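Local coordinates for protein adenosyl-chloride synthase (Thermotoga maritima, PDB 2ZBV) that binds adenosine and probably acts on S-adenosyl-L-methionine, as a SAM hydrolase or SAM-dependent halogenase, at residues R109-R114 / R129-P134; R114-K119 / E146-R151; G181-N186 / Q249-K254; L229-S234 / E239-L244. All coordinates share one frame; numbering follows the deposited sequence.

Contact 1: R109-R114 / R129-P134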
# COMPACT_ATOMS: atom_id res chain seq x y z
N ARG A 109 -12.02 27.78 -8.26
CA ARG A 109 -12.05 28.59 -7.05
C ARG A 109 -10.69 28.56 -6.35
O ARG A 109 -10.00 27.54 -6.39
CB ARG A 109 -13.07 28.03 -6.06
CG ARG A 109 -14.50 28.01 -6.54
CD ARG A 109 -15.14 29.35 -6.28
NE ARG A 109 -16.43 29.46 -6.93
CZ ARG A 109 -17.21 30.53 -6.85
NH1 ARG A 109 -16.82 31.57 -6.12
NH2 ARG A 109 -18.35 30.57 -7.50
N GLU A 110 -10.31 29.67 -5.73
CA GLU A 110 -9.07 29.67 -4.98
C GLU A 110 -9.51 29.36 -3.56
O GLU A 110 -10.57 29.82 -3.11
CB GLU A 110 -8.38 31.03 -5.04
CG GLU A 110 -7.21 31.14 -4.06
CD GLU A 110 -6.27 32.29 -4.37
OE1 GLU A 110 -6.71 33.24 -5.04
OE2 GLU A 110 -5.10 32.23 -3.93
N ILE A 111 -8.74 28.54 -2.86
CA ILE A 111 -9.06 28.19 -1.49
C ILE A 111 -8.67 29.37 -0.60
O ILE A 111 -7.49 29.60 -0.35
CB ILE A 111 -8.31 26.91 -1.07
CG1 ILE A 111 -8.74 25.74 -1.97
CG2 ILE A 111 -8.59 26.59 0.40
CD1 ILE A 111 -8.02 24.42 -1.70
N GLU A 112 -9.66 30.13 -0.15
CA GLU A 112 -9.41 31.30 0.69
C GLU A 112 -10.14 31.22 2.02
O GLU A 112 -9.76 31.90 2.97
CB GLU A 112 -9.85 32.56 -0.05
CG GLU A 112 -9.22 32.75 -1.41
CD GLU A 112 -9.77 33.96 -2.14
OE1 GLU A 112 -11.00 34.02 -2.35
OE2 GLU A 112 -8.98 34.86 -2.50
N ASN A 113 -11.18 30.40 2.09
CA ASN A 113 -11.96 30.26 3.31
C ASN A 113 -11.17 29.53 4.38
O ASN A 113 -11.22 28.30 4.47
CB ASN A 113 -13.26 29.50 3.04
CG ASN A 113 -14.24 29.61 4.18
OD1 ASN A 113 -13.85 29.87 5.33
ND2 ASN A 113 -15.52 29.41 3.88
N ARG A 114 -10.47 30.29 5.22
CA ARG A 114 -9.66 29.71 6.28
C ARG A 114 -10.45 28.88 7.28
O ARG A 114 -9.87 28.10 8.03
CB ARG A 114 -8.91 30.82 7.02
CG ARG A 114 -8.03 31.68 6.12
CD ARG A 114 -7.21 32.68 6.93
NE ARG A 114 -6.09 32.05 7.61
CZ ARG A 114 -4.99 31.62 7.00
NH1 ARG A 114 -4.87 31.75 5.68
NH2 ARG A 114 -4.01 31.05 7.69
N ARG A 129 -2.30 18.12 4.39
CA ARG A 129 -3.02 17.77 5.62
C ARG A 129 -3.83 18.94 6.20
O ARG A 129 -4.97 18.76 6.65
CB ARG A 129 -2.04 17.31 6.71
CG ARG A 129 -2.68 17.12 8.10
CD ARG A 129 -1.63 17.05 9.21
NE ARG A 129 -0.94 18.33 9.40
CZ ARG A 129 0.20 18.48 10.07
NH1 ARG A 129 0.80 17.44 10.64
NH2 ARG A 129 0.74 19.69 10.17
N ASP A 130 -3.23 20.12 6.18
CA ASP A 130 -3.84 21.30 6.78
C ASP A 130 -4.83 22.10 5.96
O ASP A 130 -5.65 22.82 6.53
CB ASP A 130 -2.74 22.24 7.27
CG ASP A 130 -1.78 21.56 8.23
OD1 ASP A 130 -2.23 20.62 8.93
OD2 ASP A 130 -0.60 21.97 8.31
N ILE A 131 -4.77 21.97 4.64
CA ILE A 131 -5.66 22.72 3.77
C ILE A 131 -6.43 21.88 2.75
O ILE A 131 -7.66 21.96 2.67
CB ILE A 131 -4.87 23.81 3.00
CG1 ILE A 131 -4.17 24.75 3.99
CG2 ILE A 131 -5.82 24.58 2.08
CD1 ILE A 131 -3.35 25.86 3.32
N PHE A 132 -5.71 21.09 1.96
CA PHE A 132 -6.35 20.27 0.92
C PHE A 132 -7.28 19.18 1.42
O PHE A 132 -8.42 19.09 0.97
CB PHE A 132 -5.29 19.66 0.00
CG PHE A 132 -4.51 20.68 -0.79
CD1 PHE A 132 -5.18 21.58 -1.61
CD2 PHE A 132 -3.13 20.72 -0.73
CE1 PHE A 132 -4.47 22.52 -2.36
CE2 PHE A 132 -2.40 21.66 -1.47
CZ PHE A 132 -3.08 22.56 -2.28
N ALA A 133 -6.79 18.34 2.33
CA ALA A 133 -7.61 17.25 2.84
C ALA A 133 -8.90 17.74 3.49
O ALA A 133 -9.98 17.28 3.13
CB ALA A 133 -6.80 16.39 3.83
N PRO A 134 -8.81 18.68 4.44
CA PRO A 134 -10.06 19.14 5.06
C PRO A 134 -11.03 19.78 4.06
O PRO A 134 -12.25 19.61 4.17
CB PRO A 134 -9.58 20.10 6.15
CG PRO A 134 -8.22 20.56 5.66
CD PRO A 134 -7.64 19.29 5.09
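Ile111 meets Ile131 and Phe132 through two separate branches, and these two meetings make up the whole contact. Its CG2 methyl touches CG2 of Ile131 at 3.8 Å, the two side chains passing at a slant. The longer branch carries CD1 to 4.0 Å from Phe132 CD1, with CE1 of the same ring almost as near; here isoleucine and phenylalanine cross at about a right angle. The torsion explains the division of labour: with chi1 at -61°, Ile111 turns CG1 away from the carbonyl carbon and leaves CG2 anti to the backbone N, so each branch serves a different partner. Phe132 sets off with its CB pointing away from the 109-114 segment, yet the ring atoms CD1 and CE1 come back to Ile111. All three residues are buried, and Ile111 also lies on Ala77, Val79 and Val148, while Phe132 rests on Leu64 and Val66.

The other side is polar and looser. Glu110, Glu112 and Asn113 are partly exposed and Arg114 is exposed; Glu112 OE1 bonds Asp150 N and Asn113 ND2 bonds Arg147 O. At the far end of the helical segment, Arg129 holds Asp130 side-on with NE at 2.7 Å from OD1 and NH2 at 3.2 Å from OD2, while its NH1 bridges to Asp56 of the second subunit.

Ile111 directly follows strand 105-110, an outermost strand of the six-stranded mixed sheet within this chain, and the contact continues the helix-on-sheet packing of an alpha/beta domain, reaching through Phe132 to within about 4 Å of the side chain of adenosine-binding Asp68.

Contact 2: R114-K119 / E146-R151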
# COMPACT_ATOMS: atom_id res chain seq x y z
N ARG A 114 -10.47 30.29 5.22
CA ARG A 114 -9.66 29.71 6.28
C ARG A 114 -10.45 28.88 7.28
O ARG A 114 -9.87 28.10 8.03
CB ARG A 114 -8.91 30.82 7.02
CG ARG A 114 -8.03 31.68 6.12
CD ARG A 114 -7.21 32.68 6.93
NE ARG A 114 -6.09 32.05 7.61
CZ ARG A 114 -4.99 31.62 7.00
NH1 ARG A 114 -4.87 31.75 5.68
NH2 ARG A 114 -4.01 31.05 7.69
N GLU A 115 -11.77 29.03 7.28
CA GLU A 115 -12.60 28.27 8.21
C GLU A 115 -12.70 26.79 7.84
O GLU A 115 -13.17 25.97 8.63
CB GLU A 115 -14.01 28.89 8.27
CG GLU A 115 -14.01 30.32 8.79
CD GLU A 115 -13.36 30.42 10.16
OE1 GLU A 115 -13.88 29.79 11.11
OE2 GLU A 115 -12.33 31.12 10.29
N LEU A 116 -12.25 26.45 6.64
CA LEU A 116 -12.29 25.07 6.16
C LEU A 116 -11.01 24.31 6.52
O LEU A 116 -10.95 23.08 6.39
CB LEU A 116 -12.49 25.06 4.65
CG LEU A 116 -13.73 25.82 4.15
CD1 LEU A 116 -13.74 25.84 2.62
CD2 LEU A 116 -14.99 25.15 4.69
N PHE A 117 -9.99 25.04 6.97
CA PHE A 117 -8.70 24.44 7.31
C PHE A 117 -8.74 23.55 8.54
O PHE A 117 -9.63 23.67 9.38
CB PHE A 117 -7.64 25.53 7.52
CG PHE A 117 -7.39 26.38 6.29
CD1 PHE A 117 -8.07 26.15 5.10
CD2 PHE A 117 -6.45 27.40 6.34
CE1 PHE A 117 -7.81 26.91 3.97
CE2 PHE A 117 -6.19 28.18 5.21
CZ PHE A 117 -6.87 27.93 4.02
N TYR A 118 -7.76 22.66 8.64
CA TYR A 118 -7.64 21.74 9.77
C TYR A 118 -7.01 22.52 10.93
O TYR A 118 -7.30 22.25 12.09
CB TYR A 118 -6.77 20.54 9.36
CG TYR A 118 -6.17 19.72 10.49
CD1 TYR A 118 -6.96 19.14 11.48
CD2 TYR A 118 -4.79 19.49 10.54
CE1 TYR A 118 -6.40 18.35 12.49
CE2 TYR A 118 -4.21 18.71 11.54
CZ TYR A 118 -5.02 18.14 12.51
OH TYR A 118 -4.44 17.36 13.48
N LYS A 119 -6.16 23.48 10.60
CA LYS A 119 -5.53 24.31 11.63
C LYS A 119 -5.54 25.78 11.26
O LYS A 119 -5.47 26.14 10.09
CB LYS A 119 -4.09 23.85 11.89
CG LYS A 119 -4.03 22.50 12.59
CD LYS A 119 -2.68 22.23 13.23
CE LYS A 119 -1.58 22.04 12.21
NZ LYS A 119 -0.39 21.46 12.88
N GLU A 146 -18.80 27.53 -3.95
CA GLU A 146 -18.61 28.97 -3.78
C GLU A 146 -18.07 29.35 -2.40
O GLU A 146 -17.52 30.43 -2.22
CB GLU A 146 -19.94 29.69 -3.99
CG GLU A 146 -21.03 29.17 -3.07
CD GLU A 146 -22.35 29.87 -3.27
OE1 GLU A 146 -22.75 30.05 -4.44
OE2 GLU A 146 -22.98 30.23 -2.25
N ARG A 147 -18.24 28.46 -1.44
CA ARG A 147 -17.78 28.70 -0.08
C ARG A 147 -16.27 28.51 0.09
O ARG A 147 -15.71 28.87 1.12
CB ARG A 147 -18.52 27.79 0.89
CG ARG A 147 -20.04 27.90 0.83
CD ARG A 147 -20.52 29.26 1.30
NE ARG A 147 -20.01 29.59 2.63
CZ ARG A 147 -19.19 30.60 2.87
NH1 ARG A 147 -18.80 31.39 1.88
NH2 ARG A 147 -18.76 30.83 4.10
N VAL A 148 -15.62 27.94 -0.92
CA VAL A 148 -14.17 27.73 -0.84
C VAL A 148 -13.42 29.04 -1.03
O VAL A 148 -12.38 29.26 -0.41
CB VAL A 148 -13.70 26.71 -1.92
CG1 VAL A 148 -12.17 26.62 -1.91
CG2 VAL A 148 -14.31 25.35 -1.65
N GLY A 149 -13.96 29.92 -1.87
CA GLY A 149 -13.33 31.21 -2.12
C GLY A 149 -13.78 31.83 -3.43
O GLY A 149 -14.77 31.40 -4.02
N ASP A 150 -13.05 32.84 -3.90
CA ASP A 150 -13.40 33.53 -5.14
C ASP A 150 -12.99 32.73 -6.37
O ASP A 150 -12.08 31.89 -6.31
CB ASP A 150 -12.73 34.90 -5.21
CG ASP A 150 -12.85 35.68 -3.91
OD1 ASP A 150 -13.94 35.66 -3.31
OD2 ASP A 150 -11.85 36.32 -3.51
N ARG A 151 -13.66 33.00 -7.49
CA ARG A 151 -13.36 32.33 -8.75
C ARG A 151 -12.04 32.83 -9.33
O ARG A 151 -11.58 33.92 -9.02
CB ARG A 151 -14.45 32.59 -9.80
CG ARG A 151 -15.80 31.99 -9.52
CD ARG A 151 -16.62 31.99 -10.80
NE ARG A 151 -17.98 31.50 -10.60
CZ ARG A 151 -18.98 32.24 -10.13
NH1 ARG A 151 -18.78 33.52 -9.81
NH2 ARG A 151 -20.19 31.71 -9.98
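Leu116 lies against Arg147 and Val148 with a single methyl, CD1, and gives up the largest share of the 83 Å² buried here. That methyl is 3.9 Å from the carbonyl O of Arg147 and 4.0 Å from CA of Val148, so what it meets is mainly backbone. The evidence for the reach is in the torsions: CG stands anti to the carbonyl carbon (chi1 -56°), and chi2 of 175° then stretches CD1 outward to the loop.

Val148, second in buried area, points its CB away from the 114-119 segment. Its CG2 still comes to 4.3 Å from Leu116 CD1, a loose apolar touch, while its other methyl, CG1, packs on Ile111. Arg147 takes part through its main chain; its carbonyl O is already engaged by ND2 of Asn113, and the leucine methyl sits beside that bonded group. Leu116 is walled in further by His138 of helix 127-140 and by Leu143.

Nearby, the Phe117 ring folds back on its own segment: CA of Arg114 stands 3.8 Å above the ring, over its centre, and Phe117 leans on Ile131 as well.

With no polar pair joining the two segments, the direct contact is probably held mainly by dispersion and shape. Direction has to come from their neighbours, chiefly from Glu112 and Asn113, which bond both to the backbone of Val148 and, by their side chains, to Asp150 and Arg147.

Contact 3: G181-N186 / Q249-K254. With ADN (adenosine), chain F.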
# COMPACT_ATOMS: atom_id res chain seq x y z
N GLY A 181 5.64 -3.28 -16.31
CA GLY A 181 6.60 -2.80 -17.28
C GLY A 181 5.89 -2.43 -18.56
O GLY A 181 6.52 -2.13 -19.58
N ASN A 182 4.56 -2.47 -18.52
CA ASN A 182 3.78 -2.10 -19.69
C ASN A 182 4.03 -0.62 -19.91
O ASN A 182 4.10 0.16 -18.95
CB ASN A 182 2.30 -2.39 -19.46
CG ASN A 182 2.02 -3.88 -19.31
OD1 ASN A 182 2.65 -4.71 -19.98
ND2 ASN A 182 1.07 -4.23 -18.45
N VAL A 183 4.16 -0.23 -21.17
CA VAL A 183 4.44 1.15 -21.55
C VAL A 183 3.22 1.84 -22.15
O VAL A 183 2.92 1.65 -23.32
CB VAL A 183 5.61 1.19 -22.56
CG1 VAL A 183 5.86 2.61 -23.05
CG2 VAL A 183 6.87 0.63 -21.91
N SER A 184 2.51 2.63 -21.35
CA SER A 184 1.34 3.33 -21.87
C SER A 184 1.71 4.73 -22.34
O SER A 184 2.36 5.49 -21.63
CB SER A 184 0.25 3.43 -20.81
OG SER A 184 -0.88 4.07 -21.37
N THR A 185 1.28 5.07 -23.56
CA THR A 185 1.58 6.38 -24.14
C THR A 185 0.42 7.34 -23.91
O THR A 185 -0.57 7.00 -23.26
CB THR A 185 1.81 6.27 -25.67
OG1 THR A 185 0.57 5.99 -26.32
CG2 THR A 185 2.79 5.16 -25.98
N ASN A 186 0.56 8.55 -24.44
CA ASN A 186 -0.47 9.57 -24.32
C ASN A 186 -1.23 9.62 -25.64
O ASN A 186 -1.97 10.56 -25.91
CB ASN A 186 0.16 10.93 -24.02
CG ASN A 186 1.02 11.44 -25.15
OD1 ASN A 186 1.59 10.67 -25.92
ND2 ASN A 186 1.12 12.77 -25.26
N GLN A 249 11.69 -2.53 -20.24
CA GLN A 249 13.05 -3.06 -20.28
C GLN A 249 13.47 -3.41 -21.71
O GLN A 249 14.57 -3.09 -22.14
CB GLN A 249 13.17 -4.32 -19.41
CG GLN A 249 13.07 -4.07 -17.91
CD GLN A 249 13.27 -5.34 -17.09
OE1 GLN A 249 14.30 -6.01 -17.20
NE2 GLN A 249 12.28 -5.67 -16.26
N VAL A 250 12.58 -4.07 -22.44
CA VAL A 250 12.85 -4.45 -23.82
C VAL A 250 13.09 -3.24 -24.71
O VAL A 250 14.03 -3.21 -25.51
CB VAL A 250 11.68 -5.29 -24.39
CG1 VAL A 250 11.85 -5.48 -25.90
CG2 VAL A 250 11.63 -6.64 -23.69
N LEU A 251 12.23 -2.23 -24.57
CA LEU A 251 12.34 -1.01 -25.36
C LEU A 251 13.40 -0.09 -24.77
O LEU A 251 13.93 0.78 -25.46
CB LEU A 251 10.99 -0.29 -25.38
CG LEU A 251 9.79 -1.07 -25.93
CD1 LEU A 251 8.53 -0.23 -25.78
CD2 LEU A 251 10.03 -1.42 -27.40
N SER A 252 13.70 -0.30 -23.49
CA SER A 252 14.67 0.52 -22.78
C SER A 252 14.15 1.95 -22.78
O SER A 252 14.85 2.88 -23.19
CB SER A 252 16.04 0.44 -23.47
OG SER A 252 17.01 1.17 -22.74
N VAL A 253 12.91 2.11 -22.33
CA VAL A 253 12.28 3.41 -22.29
C VAL A 253 11.79 3.78 -20.90
O VAL A 253 11.60 2.92 -20.04
CB VAL A 253 11.08 3.47 -23.26
CG1 VAL A 253 9.98 2.51 -22.80
CG2 VAL A 253 10.54 4.87 -23.35
N LYS A 254 11.60 5.08 -20.68
CA LYS A 254 11.11 5.59 -19.41
C LYS A 254 10.06 6.64 -19.70
O LYS A 254 9.92 7.10 -20.83
CB LYS A 254 12.26 6.22 -18.61
CG LYS A 254 12.99 7.32 -19.36
CD LYS A 254 14.16 7.88 -18.55
CE LYS A 254 14.95 8.92 -19.35
NZ LYS A 254 15.59 8.34 -20.57
O5' ADN F . -6.03 -7.48 -16.13
C5' ADN F . -5.12 -7.55 -15.04
C4' ADN F . -4.15 -8.70 -15.29
O4' ADN F . -3.37 -8.47 -16.49
C3' ADN F . -3.13 -8.87 -14.14
O3' ADN F . -3.61 -9.80 -13.19
C2' ADN F . -1.83 -9.32 -14.87
O2' ADN F . -1.40 -10.62 -14.43
C1' ADN F . -2.18 -9.30 -16.36
N9 ADN F . -1.08 -8.70 -17.14
C8 ADN F . -0.67 -7.39 -17.08
N7 ADN F . 0.33 -7.21 -17.90
C5 ADN F . 0.62 -8.37 -18.53
C6 ADN F . 1.59 -8.77 -19.50
N6 ADN F . 2.50 -7.86 -20.00
N1 ADN F . 1.59 -10.05 -19.92
C2 ADN F . 0.71 -10.95 -19.44
N3 ADN F . -0.21 -10.61 -18.53
C4 ADN F . -0.28 -9.35 -18.05
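In the mixed sheet of the C-terminal domain, short strand 183-185 turns Val183 toward Val253, just beyond the end of helix 247-251. The two valines meet tip to tip, Val183 CG2 standing 3.7 Å from Val253 CG1. With chi1 at 176°, Val183 places CG2 beside its backbone N, from where the same methyl also reaches CD1 of Leu251 at 4.3 Å. Val174 of the neighbouring strand 169-177 touches both valines and closes the apolar patch.

What brings Val253 round to the sheet is a Schellman motif. Ser252, the C-prime residue with positive phi, leaves the helix, and Val253 N bonds back to Ser248 O; the bond from Ser252 N to Gln249 O is weak. Gly181 is tied by its backbone to that same Ser248. Its backbone conformation has no room for a CB beside the preceding carbonyl O.

One residue before Val183, Asn182 faces the ligand. Its amide pairs with the Hoogsteen edge of adenosine: ND2 donates to N7 at 3.1 Å, almost straight at 175°, and OD1 accepts from N6 at 3.2 Å with an angle of 153°. Replacing Asn182 by alanine is likely to leave N7 without its donor and N6 one acceptor short, the base then less firmly held on this edge. Ala241, Glu239 and Phe220 lie round the asparagine, and Asp7 and Asp68 of the third subunit bond the same adenosine.

Contact 4: L229-S234 / E239-L244. With ADN (adenosine), chain F.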
# COMPACT_ATOMS: atom_id res chain seq x y z
N LEU A 229 3.72 -6.38 -28.22
CA LEU A 229 2.39 -6.15 -28.77
C LEU A 229 1.95 -4.72 -28.50
O LEU A 229 2.37 -4.09 -27.52
CB LEU A 229 1.36 -7.10 -28.15
CG LEU A 229 1.08 -6.97 -26.65
CD1 LEU A 229 -0.39 -7.22 -26.35
CD2 LEU A 229 1.97 -7.94 -25.89
N VAL A 230 1.10 -4.22 -29.39
CA VAL A 230 0.54 -2.88 -29.25
C VAL A 230 -0.95 -3.09 -29.04
O VAL A 230 -1.59 -3.84 -29.78
CB VAL A 230 0.78 -2.04 -30.53
CG1 VAL A 230 -0.15 -0.84 -30.54
CG2 VAL A 230 2.23 -1.57 -30.58
N HIS A 231 -1.50 -2.45 -28.02
CA HIS A 231 -2.92 -2.62 -27.75
C HIS A 231 -3.48 -1.41 -27.01
O HIS A 231 -2.74 -0.50 -26.63
CB HIS A 231 -3.13 -3.88 -26.90
CG HIS A 231 -2.62 -3.75 -25.50
ND1 HIS A 231 -3.45 -3.78 -24.40
CD2 HIS A 231 -1.37 -3.54 -25.02
CE1 HIS A 231 -2.74 -3.60 -23.31
NE2 HIS A 231 -1.47 -3.46 -23.65
N PRO A 232 -4.81 -1.37 -26.84
CA PRO A 232 -5.40 -0.23 -26.13
C PRO A 232 -5.45 -0.60 -24.64
O PRO A 232 -5.99 -1.64 -24.30
CB PRO A 232 -6.79 -0.12 -26.74
CG PRO A 232 -7.15 -1.57 -27.01
CD PRO A 232 -5.85 -2.15 -27.55
N ASP A 233 -4.88 0.24 -23.77
CA ASP A 233 -4.91 -0.07 -22.35
C ASP A 233 -6.32 0.14 -21.80
O ASP A 233 -7.24 0.46 -22.55
CB ASP A 233 -3.88 0.76 -21.55
CG ASP A 233 -4.18 2.26 -21.54
OD1 ASP A 233 -5.34 2.65 -21.80
OD2 ASP A 233 -3.25 3.04 -21.24
N SER A 234 -6.50 -0.06 -20.50
CA SER A 234 -7.82 0.06 -19.88
C SER A 234 -8.45 1.45 -19.91
O SER A 234 -9.64 1.58 -19.64
CB SER A 234 -7.76 -0.45 -18.44
OG SER A 234 -6.87 0.32 -17.65
N GLU A 239 -0.91 1.31 -25.74
CA GLU A 239 0.09 0.79 -24.83
C GLU A 239 0.94 -0.28 -25.51
O GLU A 239 0.46 -1.01 -26.38
CB GLU A 239 -0.59 0.19 -23.59
CG GLU A 239 0.34 -0.45 -22.56
CD GLU A 239 -0.42 -0.93 -21.33
OE1 GLU A 239 -1.09 -1.98 -21.40
OE2 GLU A 239 -0.36 -0.24 -20.29
N ILE A 240 2.22 -0.34 -25.14
CA ILE A 240 3.11 -1.34 -25.69
C ILE A 240 3.43 -2.29 -24.55
O ILE A 240 3.83 -1.86 -23.47
CB ILE A 240 4.44 -0.74 -26.23
CG1 ILE A 240 4.16 0.21 -27.39
CG2 ILE A 240 5.37 -1.85 -26.71
CD1 ILE A 240 4.07 1.66 -26.97
N ALA A 241 3.24 -3.59 -24.79
CA ALA A 241 3.51 -4.58 -23.76
C ALA A 241 4.27 -5.77 -24.32
O ALA A 241 4.34 -5.96 -25.54
CB ALA A 241 2.20 -5.07 -23.15
N VAL A 242 4.88 -6.54 -23.43
CA VAL A 242 5.58 -7.76 -23.81
C VAL A 242 4.80 -8.83 -23.07
O VAL A 242 4.63 -8.75 -21.85
CB VAL A 242 7.06 -7.77 -23.32
CG1 VAL A 242 7.67 -9.16 -23.49
CG2 VAL A 242 7.88 -6.74 -24.10
N ASN A 243 4.30 -9.82 -23.81
CA ASN A 243 3.53 -10.88 -23.18
C ASN A 243 4.35 -11.61 -22.13
O ASN A 243 5.36 -12.24 -22.44
CB ASN A 243 3.02 -11.86 -24.24
CG ASN A 243 2.22 -12.98 -23.63
OD1 ASN A 243 1.55 -12.79 -22.62
ND2 ASN A 243 2.26 -14.15 -24.25
N LEU A 244 3.91 -11.52 -20.88
CA LEU A 244 4.59 -12.17 -19.77
C LEU A 244 6.01 -11.63 -19.61
O LEU A 244 6.90 -12.33 -19.13
CB LEU A 244 4.61 -13.69 -19.96
CG LEU A 244 3.26 -14.38 -19.71
CD1 LEU A 244 3.26 -15.81 -20.26
CD2 LEU A 244 2.96 -14.37 -18.22
O5' ADN F . -6.03 -7.48 -16.13
C5' ADN F . -5.12 -7.55 -15.04
C4' ADN F . -4.15 -8.70 -15.29
O4' ADN F . -3.37 -8.47 -16.49
C3' ADN F . -3.13 -8.87 -14.14
O3' ADN F . -3.61 -9.80 -13.19
C2' ADN F . -1.83 -9.32 -14.87
O2' ADN F . -1.40 -10.62 -14.43
C1' ADN F . -2.18 -9.30 -16.36
N9 ADN F . -1.08 -8.70 -17.14
C8 ADN F . -0.67 -7.39 -17.08
N7 ADN F . 0.33 -7.21 -17.90
C5 ADN F . 0.62 -8.37 -18.53
C6 ADN F . 1.59 -8.77 -19.50
N6 ADN F . 2.50 -7.86 -20.00
N1 ADN F . 1.59 -10.05 -19.92
C2 ADN F . 0.71 -10.95 -19.44
N3 ADN F . -0.21 -10.61 -18.53
C4 ADN F . -0.28 -9.35 -18.05
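Glu239 and His231 stand side by side on one face of an antiparallel ladder, and the glutamate can be followed out along the histidine. CB lies 3.8 Å from His231 NE2 and CG is 3.7 Å from that same nitrogen. CG is anti to the backbone N (chi1 178°) and the chain runs on extended. CD reaches CB of Asp233 at 3.9 Å. OE1 ends at the ring edge, near its plane, 2.7 Å from His231 NE2; with 116° at the hydrogen this bond is weak, and the ring and carboxylate planes are turned 50° apart. OE2 lies 4.5 Å from OD2 of Asp233, a like-charged neighbour that would probably be mildly unfavourable; that OD2 is hydrogen-bonded to Ser184 OG.

Beneath these side chains the backbone supplies four bonds. Leu229 and Ala241 form one hydrogen-bonded pair, His231 and Glu239 the next, each bonded in both directions. Between them Val230 and Ile240 form a non-hydrogen-bonded pair on the other face, CG2 of the valine being 4.1 Å from CG1 of the isoleucine.

His231 also meets Phe220 edge-to-face and packs on Thr125 of the third subunit. With alanine for His231, the Phe220 ring is likely to lose its edge-to-face partner and Glu239 OE1 its weak donor.

Past the ladder, Val242 O accepts from adenosine N6 at 3.0 Å and Leu244 N donates to N1 at 2.9 Å. The arrangement is a beta hairpin whose second strand runs on into a backbone that pairs with the Watson-Crick edge of adenine.

Overall arrangement
From the N terminus, contact 1 comes first, returning helix 127-140 to the end of strand 105-110 across 14 residues. Contact 2 opens at the same loop, sharing Arg114, but closes only after that helix, so the two cross; their centres are 5 Å apart. Both belong to the N-terminal domain. The chain then enters the C-terminal domain, where contact 3 closes a loop of 62 residues between strand 183-185 and helix 247-251. Contact 4, a hairpin with four residues between its segments, is nested inside that loop; strands 183-185 and 237-242 are neighbours in one sheet. Contacts 3 and 4 both touch the same adenosine, on the opposite side of the chain's centre from contacts 1 and 2.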